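Local coordinates for protein 2,3-dihydroxybenzoate-AMP ligase (Mycobacterium smegmatis, PDB 5KEI) that belongs to the AMP-binding (ANL) enzyme superfamily and pairs a large N-terminal part with a smaller C-terminal domain, at residues Q351-A356 with S434-R439; Y362-D367 with Q376-S381; E385-D390 with E403-G408. One frame throughout, in Å; residues are numbered along the deposited sequence. Where two conformers were deposited one is given.

Interaction 1: Q351-A356 with S434-R439; sequences QVFGMA and SGDRVR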
# COMPACT_ATOMS: atom_id res chain seq x y z
N GLN A 351 -0.66 -15.32 10.23
CA GLN A 351 -0.43 -15.07 8.82
C GLN A 351 -1.33 -13.94 8.37
O GLN A 351 -2.52 -13.85 8.75
CB GLN A 351 -0.64 -16.33 7.97
CG GLN A 351 0.41 -17.42 8.23
CD GLN A 351 0.73 -18.31 7.01
OE1 GLN A 351 0.81 -17.83 5.89
NE2 GLN A 351 0.91 -19.61 7.25
N VAL A 352 -0.75 -13.03 7.59
CA VAL A 352 -1.48 -11.89 7.07
C VAL A 352 -1.32 -11.80 5.55
O VAL A 352 -0.22 -11.67 5.05
CB VAL A 352 -0.99 -10.58 7.71
CG1 VAL A 352 -1.87 -9.41 7.25
CG2 VAL A 352 -0.95 -10.71 9.22
N PHE A 353 -2.43 -11.87 4.83
CA PHE A 353 -2.44 -11.65 3.40
C PHE A 353 -3.25 -10.41 3.13
O PHE A 353 -4.49 -10.43 3.21
CB PHE A 353 -3.00 -12.87 2.66
CG PHE A 353 -3.36 -12.60 1.22
CD1 PHE A 353 -2.43 -12.08 0.34
CD2 PHE A 353 -4.63 -12.89 0.75
CE1 PHE A 353 -2.76 -11.84 -0.99
CE2 PHE A 353 -4.97 -12.65 -0.57
CZ PHE A 353 -4.03 -12.13 -1.44
N GLY A 354 -2.54 -9.31 2.86
CA GLY A 354 -3.15 -8.01 2.69
C GLY A 354 -2.50 -7.20 1.58
O GLY A 354 -1.51 -7.59 1.00
N MET A 355 -3.09 -6.05 1.29
CA MET A 355 -2.62 -5.21 0.21
C MET A 355 -2.96 -3.78 0.55
O MET A 355 -3.99 -3.51 1.20
CB MET A 355 -3.26 -5.63 -1.12
CG MET A 355 -4.77 -5.50 -1.15
SD MET A 355 -5.56 -6.58 -2.35
CE MET A 355 -5.33 -8.19 -1.57
N ALA A 356 -2.10 -2.85 0.15
CA ALA A 356 -2.30 -1.43 0.40
C ALA A 356 -3.66 -0.93 -0.09
O ALA A 356 -4.23 0.01 0.46
CB ALA A 356 -1.17 -0.64 -0.25
N SER A 434 -7.28 -8.06 -7.82
CA SER A 434 -6.01 -8.13 -7.10
C SER A 434 -4.84 -8.69 -7.91
O SER A 434 -3.68 -8.39 -7.64
CB SER A 434 -6.18 -8.98 -5.85
OG SER A 434 -6.61 -10.28 -6.21
N GLY A 435 -5.16 -9.54 -8.88
CA GLY A 435 -4.13 -10.20 -9.65
C GLY A 435 -3.58 -11.40 -8.91
O GLY A 435 -2.67 -12.07 -9.40
N ASP A 436 -4.12 -11.66 -7.72
CA ASP A 436 -3.69 -12.82 -6.91
C ASP A 436 -4.51 -14.06 -7.23
O ASP A 436 -5.73 -14.00 -7.36
CB ASP A 436 -3.79 -12.50 -5.41
CG ASP A 436 -2.83 -11.41 -4.97
OD1 ASP A 436 -1.65 -11.46 -5.37
OD2 ASP A 436 -3.26 -10.49 -4.25
N ARG A 437 -3.84 -15.20 -7.35
CA ARG A 437 -4.50 -16.48 -7.54
C ARG A 437 -4.67 -17.09 -6.16
O ARG A 437 -3.69 -17.26 -5.44
CB ARG A 437 -3.68 -17.40 -8.46
CG ARG A 437 -4.46 -18.54 -9.10
CD ARG A 437 -3.51 -19.57 -9.73
NE ARG A 437 -2.45 -18.97 -10.55
CZ ARG A 437 -1.18 -19.39 -10.56
NH1 ARG A 437 -0.83 -20.40 -9.76
NH2 ARG A 437 -0.27 -18.80 -11.34
N VAL A 438 -5.91 -17.40 -5.78
CA VAL A 438 -6.19 -17.93 -4.44
C VAL A 438 -7.27 -19.02 -4.48
O VAL A 438 -8.00 -19.15 -5.46
CB VAL A 438 -6.68 -16.81 -3.45
CG1 VAL A 438 -5.71 -15.63 -3.39
CG2 VAL A 438 -8.07 -16.31 -3.84
N ARG A 439 -7.38 -19.78 -3.41
CA ARG A 439 -8.55 -20.63 -3.23
C ARG A 439 -9.01 -20.48 -1.80
O ARG A 439 -8.19 -20.22 -0.91
CB ARG A 439 -8.25 -22.09 -3.57
CG ARG A 439 -7.18 -22.72 -2.73
CD ARG A 439 -6.78 -24.06 -3.30
NE ARG A 439 -5.79 -24.71 -2.45
CZ ARG A 439 -5.47 -26.00 -2.55
NH1 ARG A 439 -6.05 -26.76 -3.47
NH2 ARG A 439 -4.56 -26.53 -1.73

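Interaction 2: Y362-D367 with Q376-S381; sequences YTRIGD and QGRPLS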
# COMPACT_ATOMS: atom_id res chain seq x y z
N TYR A 362 -6.48 -12.18 7.85
CA TYR A 362 -5.70 -12.57 9.02
C TYR A 362 -6.13 -13.94 9.50
O TYR A 362 -7.30 -14.30 9.39
CB TYR A 362 -5.91 -11.64 10.22
CG TYR A 362 -5.54 -10.20 10.08
CD1 TYR A 362 -4.28 -9.75 10.47
CD2 TYR A 362 -6.46 -9.26 9.66
CE1 TYR A 362 -3.95 -8.42 10.38
CE2 TYR A 362 -6.13 -7.94 9.56
CZ TYR A 362 -4.88 -7.52 9.94
OH TYR A 362 -4.57 -6.19 9.85
N THR A 363 -5.19 -14.69 10.06
CA THR A 363 -5.56 -15.77 10.95
C THR A 363 -5.95 -15.13 12.28
O THR A 363 -5.45 -14.06 12.64
CB THR A 363 -4.42 -16.80 11.12
OG1 THR A 363 -3.17 -16.12 11.35
CG2 THR A 363 -4.29 -17.65 9.89
N ARG A 364 -6.87 -15.75 13.00
CA ARG A 364 -7.30 -15.19 14.28
C ARG A 364 -6.39 -15.70 15.42
O ARG A 364 -5.66 -16.69 15.26
CB ARG A 364 -8.77 -15.52 14.54
CG ARG A 364 -9.75 -15.10 13.41
CD ARG A 364 -9.40 -13.74 12.80
NE ARG A 364 -10.55 -12.99 12.28
CZ ARG A 364 -10.78 -12.75 10.99
NH1 ARG A 364 -9.95 -13.21 10.07
NH2 ARG A 364 -11.85 -12.05 10.63
N ILE A 365 -6.42 -15.00 16.55
CA ILE A 365 -5.44 -15.24 17.62
C ILE A 365 -5.52 -16.63 18.25
O ILE A 365 -4.49 -17.27 18.51
CB ILE A 365 -5.57 -14.18 18.72
CG1 ILE A 365 -5.16 -12.81 18.19
CG2 ILE A 365 -4.70 -14.54 19.92
CD1 ILE A 365 -3.80 -12.79 17.59
N GLY A 366 -6.72 -17.16 18.46
CA GLY A 366 -6.78 -18.51 19.00
C GLY A 366 -6.68 -19.68 18.03
O GLY A 366 -6.81 -20.83 18.44
N ASP A 367 -6.47 -19.40 16.74
CA ASP A 367 -6.63 -20.42 15.70
C ASP A 367 -5.70 -21.62 15.81
O ASP A 367 -4.54 -21.47 16.17
CB ASP A 367 -6.45 -19.80 14.32
CG ASP A 367 -7.70 -19.17 13.82
OD1 ASP A 367 -8.73 -19.40 14.49
OD2 ASP A 367 -7.66 -18.48 12.78
N GLN A 376 -3.54 -18.43 4.66
CA GLN A 376 -3.20 -17.02 4.76
C GLN A 376 -4.40 -16.22 5.31
O GLN A 376 -4.65 -15.09 4.88
CB GLN A 376 -2.76 -16.46 3.39
CG GLN A 376 -1.38 -16.92 2.92
CD GLN A 376 -1.29 -18.42 2.69
OE1 GLN A 376 -1.89 -18.97 1.75
NE2 GLN A 376 -0.51 -19.11 3.56
N GLY A 377 -5.14 -16.82 6.25
CA GLY A 377 -6.19 -16.11 6.98
C GLY A 377 -7.55 -15.97 6.32
O GLY A 377 -7.86 -16.70 5.37
N ARG A 378 -8.38 -15.06 6.82
CA ARG A 378 -9.68 -14.80 6.22
C ARG A 378 -10.00 -13.32 6.51
O ARG A 378 -9.32 -12.72 7.35
CB ARG A 378 -10.77 -15.78 6.75
CG ARG A 378 -11.07 -15.70 8.24
CD ARG A 378 -12.10 -16.74 8.72
NE ARG A 378 -12.13 -16.76 10.18
CZ ARG A 378 -12.91 -15.97 10.92
NH1 ARG A 378 -13.74 -15.14 10.33
NH2 ARG A 378 -12.85 -16.02 12.24
N PRO A 379 -10.99 -12.73 5.79
CA PRO A 379 -11.19 -11.27 5.82
C PRO A 379 -11.44 -10.65 7.20
O PRO A 379 -12.06 -11.24 8.09
CB PRO A 379 -12.42 -11.07 4.92
CG PRO A 379 -12.34 -12.19 3.96
CD PRO A 379 -11.84 -13.36 4.76
N LEU A 380 -10.93 -9.44 7.35
CA LEU A 380 -10.95 -8.69 8.59
C LEU A 380 -12.36 -8.27 8.99
O LEU A 380 -12.72 -8.32 10.17
CB LEU A 380 -10.07 -7.45 8.45
CG LEU A 380 -10.08 -6.33 9.50
CD1 LEU A 380 -9.78 -6.86 10.90
CD2 LEU A 380 -9.05 -5.28 9.07
N SER A 381 -13.12 -7.85 8.00
CA SER A 381 -14.44 -7.31 8.22
C SER A 381 -15.51 -8.28 7.73
O SER A 381 -15.34 -8.93 6.68
CB SER A 381 -14.58 -5.97 7.50
OG SER A 381 -15.84 -5.37 7.72
O HOH W 1 -11.20 -18.19 13.96

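Interaction 3: E385-D390 with E403-G408; sequences EIRIVD and ELLVRG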
# COMPACT_ATOMS: atom_id res chain seq x y z
N GLU A 385 -16.23 -8.27 0.95
CA GLU A 385 -16.80 -9.12 -0.08
C GLU A 385 -15.72 -9.69 -0.99
O GLU A 385 -15.04 -8.93 -1.70
CB GLU A 385 -17.80 -8.33 -0.92
CG GLU A 385 -18.71 -7.41 -0.14
CD GLU A 385 -19.63 -6.62 -1.05
OE1 GLU A 385 -20.31 -7.26 -1.88
OE2 GLU A 385 -19.67 -5.37 -0.94
N ILE A 386 -15.53 -11.00 -0.99
CA ILE A 386 -14.54 -11.54 -1.90
C ILE A 386 -15.18 -12.40 -2.97
O ILE A 386 -16.10 -13.18 -2.71
CB ILE A 386 -13.42 -12.33 -1.16
CG1 ILE A 386 -13.82 -13.77 -0.87
CG2 ILE A 386 -12.98 -11.58 0.10
CD1 ILE A 386 -12.68 -14.61 -0.27
N ARG A 387 -14.70 -12.22 -4.19
CA ARG A 387 -15.05 -13.09 -5.29
C ARG A 387 -13.78 -13.79 -5.78
O ARG A 387 -12.73 -13.17 -5.92
CB ARG A 387 -15.71 -12.29 -6.42
CG ARG A 387 -17.04 -11.68 -6.04
CD ARG A 387 -17.48 -10.63 -7.07
NE ARG A 387 -17.68 -11.21 -8.40
CZ ARG A 387 -17.92 -10.50 -9.49
NH1 ARG A 387 -17.99 -9.17 -9.42
NH2 ARG A 387 -18.09 -11.11 -10.66
N ILE A 388 -13.88 -15.09 -5.99
CA ILE A 388 -12.81 -15.85 -6.61
C ILE A 388 -13.32 -16.29 -7.98
O ILE A 388 -14.24 -17.11 -8.08
CB ILE A 388 -12.39 -17.04 -5.74
CG1 ILE A 388 -12.03 -16.56 -4.33
CG2 ILE A 388 -11.22 -17.77 -6.37
CD1 ILE A 388 -11.46 -17.63 -3.42
N VAL A 389 -12.74 -15.73 -9.04
CA VAL A 389 -13.32 -15.91 -10.38
C VAL A 389 -12.37 -16.59 -11.37
O VAL A 389 -11.16 -16.64 -11.16
CB VAL A 389 -13.77 -14.55 -11.00
CG1 VAL A 389 -14.71 -13.81 -10.06
CG2 VAL A 389 -12.58 -13.68 -11.36
N ASP A 390 -12.94 -17.12 -12.45
CA ASP A 390 -12.14 -17.72 -13.51
C ASP A 390 -11.80 -16.71 -14.59
O ASP A 390 -12.10 -15.52 -14.47
CB ASP A 390 -12.85 -18.93 -14.12
CG ASP A 390 -14.23 -18.59 -14.65
OD1 ASP A 390 -14.38 -17.60 -15.39
OD2 ASP A 390 -15.19 -19.33 -14.32
N GLU A 403 -9.02 -15.84 -9.70
CA GLU A 403 -8.50 -14.54 -9.35
C GLU A 403 -9.35 -13.92 -8.23
O GLU A 403 -10.58 -13.94 -8.27
CB GLU A 403 -8.45 -13.61 -10.55
CG GLU A 403 -7.93 -12.23 -10.20
CD GLU A 403 -7.77 -11.33 -11.41
OE1 GLU A 403 -8.33 -11.67 -12.49
OE2 GLU A 403 -7.09 -10.29 -11.28
N LEU A 404 -8.67 -13.38 -7.23
CA LEU A 404 -9.33 -12.69 -6.13
C LEU A 404 -9.79 -11.27 -6.52
O LEU A 404 -9.01 -10.46 -7.03
CB LEU A 404 -8.39 -12.64 -4.93
CG LEU A 404 -8.88 -11.82 -3.75
CD1 LEU A 404 -10.12 -12.46 -3.13
CD2 LEU A 404 -7.76 -11.65 -2.73
N LEU A 405 -11.08 -11.00 -6.31
CA LEU A 405 -11.66 -9.68 -6.47
C LEU A 405 -12.23 -9.25 -5.12
O LEU A 405 -12.76 -10.09 -4.38
CB LEU A 405 -12.76 -9.68 -7.52
CG LEU A 405 -12.50 -9.63 -9.03
CD1 LEU A 405 -11.51 -10.69 -9.51
CD2 LEU A 405 -13.83 -9.77 -9.75
N VAL A 406 -12.15 -7.97 -4.79
CA VAL A 406 -12.55 -7.53 -3.46
C VAL A 406 -13.23 -6.16 -3.45
O VAL A 406 -12.90 -5.28 -4.26
CB VAL A 406 -11.35 -7.48 -2.50
CG1 VAL A 406 -10.25 -6.52 -3.02
CG2 VAL A 406 -11.80 -7.09 -1.10
N ARG A 407 -14.18 -6.02 -2.54
CA ARG A 407 -14.85 -4.77 -2.27
C ARG A 407 -15.25 -4.78 -0.80
O ARG A 407 -15.65 -5.81 -0.28
CB ARG A 407 -16.07 -4.61 -3.17
CG ARG A 407 -16.66 -3.24 -3.20
CD ARG A 407 -17.90 -3.23 -4.08
NE ARG A 407 -18.99 -4.03 -3.53
CZ ARG A 407 -20.10 -4.33 -4.20
NH1 ARG A 407 -20.25 -3.89 -5.44
NH2 ARG A 407 -21.05 -5.06 -3.64
N GLY A 408 -15.11 -3.64 -0.12
CA GLY A 408 -15.48 -3.55 1.28
C GLY A 408 -15.19 -2.21 1.93
O GLY A 408 -14.77 -1.25 1.28

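Interaction 1: Q351-A356 with S434-R439
Phe353 meets Asp436 with the rim of its ring. Carboxylate oxygen OD2 of Asp436 lies near the ring plane, 3.3 Å from Phe353 CZ, so the acidic group faces the slightly positive C-H edge and stays off the pi cloud. The two flat groups are steeply inclined, their planes 68° apart. On Val438, methyl CG1 comes to 4.2 Å from Phe353 CE2, an apolar touch made at a slant. Met355 contributes its terminal methyl, CE, which comes to 4.1 Å from Asp436 OD2; a bend at chi3 (71°) turns it there.

In the next shell, the ring of Phe353 also packs on Leu404 and Val452, the side chains that likewise touch Val438. Asp436 keeps its stronger polar partner elsewhere: OD1 forms a salt bridge with Arg455, which helps fix the carboxylate while OD2 is turned to the ring.

The backbones are too far apart to pair, with Phe353 CA and Asp436 CA 10.5 Å from each other. This is side-chain packing between two sheets, strand 349-354 and the residues after it against strand 432-440, and the sequences resemble the A5 and A7 core motifs that border the nucleotide pocket in ANL enzymes.

Interaction 2: Y362-D367 with Q376-S381
Tyr362 and Arg378 form an antiparallel hydrogen-bonded pair: Tyr362 N gives to Arg378 O, and Arg378 N returns to Tyr362 O, each at 2.9 Å. Both carbonyls take a second donor, the same nitrogen, NH1 of Arg364. It reaches Arg378 O at 2.8 Å from above the carbonyl plane, on the face opposite to Tyr362 N. At Tyr362 O, too, NH1 and Arg378 N arrive from opposite faces. The other terminal nitrogen, Arg364 NH2, donates to Pro379 O at 2.7 Å in a nearly straight bond (166°). A bend at chi2 (-40°) folds the Arg364 chain back so that its guanidinium edge meets these carbonyls.

The pair lies at the margin of the nine-stranded mixed sheet, where strand 378-379 is the outermost member beside strand 360-362.

The guanidinium of Arg378 stacks flat over that of Arg364, the planes 13° apart and the centres separated by 3.9 Å. Their like charges are probably eased by the surrounding acceptors and by Asp367, whose OD1 accepts from a water that in turn accepts from Arg378 NH2. Asp367 OD2 takes the backbone N of Arg364 across a type I turn. At the edge of the Tyr362 ring, CE2 packs on both methyls of Leu380, while the tyrosine hydroxyl bonds to Ser237.

Interaction 3: E385-D390 with E403-G408
Glu385 and Arg407 face each other at one end of two paired strands and join through a side-on salt bridge. Arg407 NE donates to Glu385 OE2 at 3.0 Å, with that oxygen in the guanidinium plane, although the nitrogen stands above the plane of the carboxylate. NH2 of Arg407 reaches Glu385 OE1 at 2.9 Å on the syn side, and its further bond to OE2 is weak. Since the two planes are inclined by 61°, the grip is twisted and not coplanar. Arg407 is brought round by a bend at chi3 (67°), whereas Glu385 stays extended beyond CG.

Backbone bonds hold the strands together. Three hydrogen-bonded pairs, Glu385 with Arg407, Arg387 with Leu405 and Val389 with Glu403, alternate with two non-hydrogen-bonded ones; Leu405 N to Arg387 O measures 2.8 Å. The weaker CA-H...O contacts lie between, as from Val406 CA to Glu385 O at 3.4 Å. These are the first two strands of a four-stranded antiparallel meander, with 385-389 outermost and 402-407 next to 432-440.

Side-chain packing occupies both faces. On the face bearing Ile386 and Ile388, Leu404 CD1 sits 3.8 Å from Ile386 CB. On the other, Leu405 spreads its methyls: CD1 touches Val389 CG2 at 3.7 Å, and CD2 lies over the centre of the Arg387 guanidinium, a group that also makes a cation-pi contact with Phe431.

All three contacts are partly buried, yet interaction 1 lies nearest the middle, its centre about 12 Å from that of the chain, against 19 and 18 Å for interactions 2 and 3. It alone bridges two sheets, and it does so with side chains. The other two work within a sheet: interaction 2 closes the margin of the one containing strand 349-354, and interaction 3 pairs strands of the one containing 432-440. Their chemistry follows, with backbone pairing reinforced by arginines. Interaction 1 touches both, through bonds from Gln351 to Thr363 and Gln376, and through the backbones of Asp436 and Leu404. Interactions 2 and 3 meet each other where Pro379 packs on Ile386.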